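Local coordinates for protein aldose 1-epimerase (Escherichia coli, PDB 3NRE) that probably interconverts the alpha and beta anomers of aldose sugars, as a mutarotase-like aldose 1-epimerase, at residues 47-51 with 84-88; 89-93 with 103-107; 130-134 with 145-149. One frame throughout, in Å; residues are numbered along the deposited sequence. Where two conformers were deposited one is given.

Interaction 1 of 3, residues 47-51 with 84-88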
# COMPACT_ATOMS: atom_id res chain seq x y z
N SER A 47 8.30 3.29 6.34
CA SER A 47 7.04 4.04 6.58
C SER A 47 5.92 3.69 5.61
O SER A 47 4.75 3.87 5.93
CB SER A 47 7.31 5.55 6.45
OG SER A 47 8.37 5.92 7.27
N CYS A 48 6.29 3.28 4.39
CA CYS A 48 5.34 2.96 3.31
C CYS A 48 6.09 2.26 2.21
O CYS A 48 7.21 2.66 1.87
CB CYS A 48 4.72 4.25 2.71
SG CYS A 48 3.47 3.99 1.50
N PHE A 49 5.45 1.27 1.56
CA PHE A 49 6.04 0.67 0.37
C PHE A 49 5.02 0.53 -0.73
O PHE A 49 3.82 0.45 -0.44
CB PHE A 49 6.76 -0.67 0.69
CG PHE A 49 5.92 -1.75 1.31
CD1 PHE A 49 5.15 -2.59 0.53
CD2 PHE A 49 6.02 -2.06 2.69
CE1 PHE A 49 4.49 -3.65 1.03
CE2 PHE A 49 5.29 -3.10 3.22
CZ PHE A 49 4.52 -3.91 2.39
N PRO A 50 5.48 0.52 -1.98
CA PRO A 50 4.59 0.46 -3.14
C PRO A 50 4.24 -0.96 -3.44
O PRO A 50 5.00 -1.90 -3.10
CB PRO A 50 5.45 1.03 -4.27
CG PRO A 50 6.86 0.63 -3.89
CD PRO A 50 6.89 0.76 -2.38
N LEU A 51 3.06 -1.13 -4.03
CA LEU A 51 2.58 -2.44 -4.44
C LEU A 51 2.47 -2.45 -5.98
O LEU A 51 1.63 -1.74 -6.54
CB LEU A 51 1.19 -2.69 -3.78
CG LEU A 51 1.13 -2.44 -2.25
CD1 LEU A 51 -0.31 -2.59 -1.72
CD2 LEU A 51 2.09 -3.34 -1.48
N HIS A 84 2.61 -8.92 -2.73
CA HIS A 84 2.78 -7.47 -2.98
C HIS A 84 3.68 -7.13 -4.15
O HIS A 84 4.16 -6.00 -4.23
CB HIS A 84 3.36 -6.79 -1.73
CG HIS A 84 2.43 -6.77 -0.57
ND1 HIS A 84 1.07 -6.65 -0.71
CD2 HIS A 84 2.67 -6.79 0.76
CE1 HIS A 84 0.51 -6.62 0.48
NE2 HIS A 84 1.46 -6.71 1.40
N GLY A 85 3.85 -8.07 -5.08
CA GLY A 85 4.65 -7.76 -6.26
C GLY A 85 6.15 -7.76 -5.99
O GLY A 85 6.62 -8.36 -5.04
N ASP A 86 6.91 -7.07 -6.86
CA ASP A 86 8.37 -7.04 -6.76
C ASP A 86 8.95 -5.68 -6.40
O ASP A 86 10.09 -5.61 -6.02
CB ASP A 86 9.02 -7.49 -8.07
CG ASP A 86 8.21 -8.57 -8.77
OD1 ASP A 86 8.19 -9.75 -8.27
OD2 ASP A 86 7.57 -8.19 -9.80
N GLY A 87 8.19 -4.63 -6.60
CA GLY A 87 8.73 -3.29 -6.40
C GLY A 87 9.32 -3.07 -5.02
O GLY A 87 10.45 -2.55 -4.87
N TRP A 88 8.57 -3.47 -4.01
CA TRP A 88 9.00 -3.32 -2.63
C TRP A 88 10.30 -4.03 -2.26
O TRP A 88 10.87 -3.74 -1.21
CB TRP A 88 7.88 -3.71 -1.65
CG TRP A 88 7.52 -5.19 -1.64
CD1 TRP A 88 7.28 -6.01 -2.73
CD2 TRP A 88 7.29 -5.98 -0.48
NE1 TRP A 88 6.93 -7.27 -2.27
CE2 TRP A 88 6.94 -7.27 -0.91
CE3 TRP A 88 7.30 -5.70 0.88
CZ2 TRP A 88 6.62 -8.28 -0.02
CZ3 TRP A 88 7.00 -6.71 1.77
CH2 TRP A 88 6.68 -8.00 1.33
O HOH W 1 5.71 -3.87 -4.77
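Phe49 and Trp88 both carry CG between the backbone N and the carbonyl carbon (chi1 58° and 68°), and these torsions send the two rings off side by side in the same direction. They meet as an offset stack with planes 24° apart, in which Trp88 CE3 lies over one face of the phenyl ring, 3.5 Å from Phe49 CE1. His84 completes the aromatic cluster from another side: its CD2 comes to the edge of the phenyl ring, near that ring's plane, 3.6 Å from Phe49 CE1. One face of the imidazole receives a CH-pi contact, Leu51 CD2 lying 3.8 Å from the centroid of the His84 ring. A branched leucine side chain suits this place because one methyl can lie over the flat ring while leaving both nitrogens to polar partners, ND1 to the backbone N of Asn56 and NE2 to a bound PEG. Trp88 NE1 helps hold the indole, donating to Gly85 O at 3.0 Å in a bent bond; the acceptor lies in the ring plane, although the donor stands above the carbonyl plane. An alanine in place of Trp88 would abolish this bond and the stack, and would probably open a gap beside Phe49 and let its ring turn. No direct hydrogen bond joins the segments. Instead, a water bonds to Pro50 O and His84 O, both at 2.7 Å, and accepts from Trp88 N at 3.0 Å. Apolar packing and the bond from Asn56 together hold His84 beside the stacked Phe49 and His149; the PEG, probably from the crystallisation liquor, may mark a pocket, consistent with a sugar-binding site in this family.

Interaction 2 of 3, residues 89-93 with 103-107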
# COMPACT_ATOMS: atom_id res chain seq x y z
N LEU A 89 10.74 -5.02 -3.07
CA LEU A 89 11.92 -5.79 -2.83
C LEU A 89 13.11 -5.40 -3.74
O LEU A 89 14.20 -5.95 -3.60
CB LEU A 89 11.62 -7.28 -3.05
CG LEU A 89 10.48 -7.84 -2.20
CD1 LEU A 89 10.27 -9.32 -2.58
CD2 LEU A 89 10.82 -7.69 -0.75
N GLY A 90 12.86 -4.55 -4.69
CA GLY A 90 13.88 -4.21 -5.72
C GLY A 90 14.62 -2.93 -5.43
O GLY A 90 14.20 -2.12 -4.58
N GLU A 91 15.73 -2.74 -6.11
CA GLU A 91 16.47 -1.50 -5.98
C GLU A 91 16.08 -0.54 -7.11
O GLU A 91 16.15 -0.91 -8.29
CB GLU A 91 17.97 -1.76 -5.98
CG GLU A 91 18.49 -2.49 -4.75
CD GLU A 91 20.00 -2.43 -4.70
OE1 GLU A 91 20.54 -1.36 -4.35
OE2 GLU A 91 20.64 -3.46 -5.03
N TRP A 92 15.67 0.67 -6.75
CA TRP A 92 15.17 1.64 -7.72
C TRP A 92 16.28 2.62 -8.06
O TRP A 92 17.29 2.72 -7.33
CB TRP A 92 13.98 2.39 -7.14
CG TRP A 92 12.75 1.53 -6.84
CD1 TRP A 92 12.70 0.39 -6.08
CD2 TRP A 92 11.41 1.77 -7.31
NE1 TRP A 92 11.41 -0.08 -6.03
CE2 TRP A 92 10.60 0.73 -6.79
CE3 TRP A 92 10.80 2.75 -8.11
CZ2 TRP A 92 9.24 0.67 -7.03
CZ3 TRP A 92 9.48 2.66 -8.38
CH2 TRP A 92 8.68 1.64 -7.80
N GLN A 93 16.09 3.36 -9.17
CA GLN A 93 17.03 4.38 -9.61
C GLN A 93 16.35 5.72 -9.58
O GLN A 93 15.22 5.87 -10.03
CB GLN A 93 17.50 4.05 -11.02
CG GLN A 93 18.55 2.92 -11.09
CD GLN A 93 17.97 1.51 -10.93
OE1 GLN A 93 18.45 0.73 -10.07
NE2 GLN A 93 16.94 1.15 -11.76
N CYS A 103 11.50 11.44 -8.29
CA CYS A 103 11.04 10.36 -9.13
C CYS A 103 12.07 9.22 -9.19
O CYS A 103 13.27 9.44 -9.42
CB CYS A 103 10.75 10.87 -10.55
SG CYS A 103 9.98 9.58 -11.56
N LEU A 104 11.60 8.01 -8.89
CA LEU A 104 12.36 6.80 -8.95
C LEU A 104 11.73 5.84 -9.98
O LEU A 104 10.52 5.84 -10.19
CB LEU A 104 12.30 6.07 -7.61
CG LEU A 104 12.66 6.84 -6.35
CD1 LEU A 104 12.45 5.99 -5.08
CD2 LEU A 104 14.10 7.34 -6.43
N VAL A 105 12.57 5.00 -10.56
CA VAL A 105 12.12 3.98 -11.52
C VAL A 105 12.70 2.60 -11.16
O VAL A 105 13.79 2.47 -10.60
CB VAL A 105 12.44 4.38 -12.95
CG1 VAL A 105 11.81 5.74 -13.29
CG2 VAL A 105 13.93 4.44 -13.18
N TYR A 106 11.94 1.56 -11.47
CA TYR A 106 12.37 0.19 -11.29
C TYR A 106 11.94 -0.60 -12.53
O TYR A 106 10.83 -0.39 -13.01
CB TYR A 106 11.71 -0.40 -10.04
CG TYR A 106 11.96 -1.87 -9.82
CD1 TYR A 106 13.23 -2.37 -9.59
CD2 TYR A 106 10.93 -2.79 -9.88
CE1 TYR A 106 13.47 -3.76 -9.40
CE2 TYR A 106 11.15 -4.16 -9.70
CZ TYR A 106 12.43 -4.65 -9.47
OH TYR A 106 12.63 -5.99 -9.32
N GLU A 107 12.84 -1.44 -13.03
CA GLU A 107 12.58 -2.36 -14.16
C GLU A 107 12.70 -3.79 -13.68
O GLU A 107 13.67 -4.16 -12.99
CB GLU A 107 13.62 -2.15 -15.28
CG GLU A 107 13.69 -0.75 -15.85
CD GLU A 107 14.65 -0.65 -17.03
OE1 GLU A 107 14.77 0.43 -17.61
OE2 GLU A 107 15.26 -1.68 -17.40
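Gln93 and Val105 form an antiparallel hydrogen-bonded pair at the outer edge of the nine-stranded sheet, where the beta hairpin of strands 93-97 and 101-109 begins. Gln93 N donates to Val105 O at 2.9 Å, nearly straight at 166° and in the carbonyl plane, and Val105 N returns the bond to Gln93 O at 2.8 Å. Before Gln93 the chain is an irregular loop. Trp92 and Tyr106 carry most of the side-chain contact: the indole lies across strand 103-107, with Tyr106 CB over the centre of one face, 3.6 Å from the centroid of the Trp92 six-membered ring. A broad flat residue suits the place, since one face can cover the Tyr106 methylene while Trp92 CE3 packs on Leu104 CB at 3.7 Å. The indole NE1 is hydrogen-bonded to the backbone O of Gly87, which ties the indole to an earlier part of the same loop. Tyr106 has CG anti to its backbone N (chi1 174°), carrying its ring out beside Gly90 and Glu91, and its hydroxyl pairs with His108 ND1. Gly90 suits its place because a CB would collide with the phenol ring; its CA already lies 3.7 Å from Tyr106 CE1. At the edge of the tyrosine ring, Tyr106 CD1 is 3.5 Å from Glu91 O.

Interaction 3 of 3, residues 130-134 with 145-149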
# COMPACT_ATOMS: atom_id res chain seq x y z
N VAL A 130 1.80 10.93 -4.18
CA VAL A 130 2.63 9.84 -4.66
C VAL A 130 1.89 9.21 -5.84
O VAL A 130 0.69 8.97 -5.73
CB VAL A 130 2.87 8.75 -3.59
CG1 VAL A 130 3.84 7.73 -4.16
CG2 VAL A 130 3.41 9.34 -2.23
N THR A 131 2.59 9.00 -6.94
CA THR A 131 2.04 8.51 -8.19
C THR A 131 2.83 7.27 -8.67
O THR A 131 4.07 7.34 -8.81
CB THR A 131 2.11 9.69 -9.21
OG1 THR A 131 1.40 10.83 -8.69
CG2 THR A 131 1.56 9.33 -10.62
N LEU A 132 2.14 6.16 -8.91
CA LEU A 132 2.74 4.97 -9.51
C LEU A 132 2.19 4.81 -10.94
O LEU A 132 0.97 4.88 -11.12
CB LEU A 132 2.37 3.73 -8.71
CG LEU A 132 3.18 3.35 -7.46
CD1 LEU A 132 2.37 2.32 -6.73
CD2 LEU A 132 4.62 2.86 -7.85
N SER A 133 3.09 4.61 -11.91
CA SER A 133 2.75 4.37 -13.30
C SER A 133 3.55 3.16 -13.77
O SER A 133 4.78 3.16 -13.68
CB SER A 133 3.10 5.57 -14.20
OG SER A 133 2.56 6.76 -13.66
N VAL A 134 2.84 2.14 -14.27
CA VAL A 134 3.45 0.86 -14.59
C VAL A 134 3.15 0.52 -16.02
O VAL A 134 2.01 0.70 -16.46
CB VAL A 134 2.97 -0.27 -13.62
CG1 VAL A 134 1.46 -0.42 -13.58
CG2 VAL A 134 3.61 -1.62 -13.95
N GLY A 145 -2.32 -4.14 -11.19
CA GLY A 145 -2.84 -3.23 -10.19
C GLY A 145 -1.70 -2.51 -9.48
O GLY A 145 -0.55 -2.86 -9.63
N THR A 146 -2.08 -1.51 -8.70
CA THR A 146 -1.15 -0.70 -7.90
C THR A 146 -1.76 -0.37 -6.56
O THR A 146 -3.00 -0.47 -6.33
CB THR A 146 -0.82 0.63 -8.64
OG1 THR A 146 -2.05 1.24 -9.07
CG2 THR A 146 0.05 0.38 -9.82
N GLY A 147 -0.87 0.04 -5.66
CA GLY A 147 -1.31 0.41 -4.34
C GLY A 147 -0.14 0.74 -3.50
O GLY A 147 0.97 0.80 -3.99
N TRP A 148 -0.44 1.01 -2.24
CA TRP A 148 0.58 1.30 -1.26
C TRP A 148 0.22 0.70 0.06
O TRP A 148 -0.95 0.38 0.35
CB TRP A 148 0.74 2.82 -1.07
CG TRP A 148 1.35 3.56 -2.20
CD1 TRP A 148 2.69 3.87 -2.41
CD2 TRP A 148 0.63 4.12 -3.31
NE1 TRP A 148 2.82 4.58 -3.62
CE2 TRP A 148 1.58 4.74 -4.17
CE3 TRP A 148 -0.73 4.12 -3.68
CZ2 TRP A 148 1.20 5.38 -5.35
CZ3 TRP A 148 -1.10 4.73 -4.86
CH2 TRP A 148 -0.13 5.38 -5.67
N HIS A 149 1.27 0.60 0.88
CA HIS A 149 1.19 -0.01 2.19
C HIS A 149 1.78 0.90 3.25
O HIS A 149 2.90 0.67 3.73
CB HIS A 149 1.88 -1.37 2.09
CG HIS A 149 1.67 -2.27 3.26
ND1 HIS A 149 2.21 -2.00 4.49
CD2 HIS A 149 1.09 -3.49 3.36
CE1 HIS A 149 1.94 -3.01 5.32
NE2 HIS A 149 1.29 -3.93 4.64
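Leu132 packs over a face of the Trp148 indole in the core of the beta-sandwich, where strand 130-134 of the nine-stranded sheet packs over strand 147-149 of the other large sheet, their axes 8.9 Å apart and 129° from parallel. Leu132 CD1 lies offset toward the rim of that face, 3.9 Å from the centroid of the Trp148 six-membered ring, and also touches the backbone, 3.4 Å from Gly147 O. Its neighbour Leu132 CG is 3.5 Å from Trp148 CZ2. Val130, with CG1 anti to the backbone N (chi1 -175°), brings that methyl obliquely to the same ring system, 3.7 Å from Trp148 CZ2. Further along, Val134 CG1 touches Thr146 CG2 at 4.1 Å. Strand alternation explains the residue types: Val130, Leu132 and Val134 point into the sandwich, while Thr131 and Ser133 turn to the other side. Outside this first shell, Trp148 NE1 is hydrogen-bonded to Gln119 OE1, which helps set the rotation of the buried indole and satisfies its polar atom. The hydroxyl of Thr146 is likewise paired, its methyl left for packing, through a hydrogen bond between Thr146 OG1 and Ser282 OG.

From the N terminus, interaction 1 comes first, bringing the loop 84-88 back onto strand 48-51 across 32 intervening residues. Interaction 2 follows directly and closes the hairpin 93-97/101-109 at the edge of the nine-stranded sheet; interaction 3 then closes the connection from strand 127-136 to strand 142-153, from that sheet to the other. The three are in series, none nested or crossing, yet they touch in space. Leu51 N to Gly147 O and Phe49 O to His149 N are probable backbone hydrogen bonds that join interactions 1 and 3 within one sheet. Pro50 packs on Trp92 between interactions 1 and 2, and Trp92 reaches Leu132, linking the edge hairpin to the sandwich core.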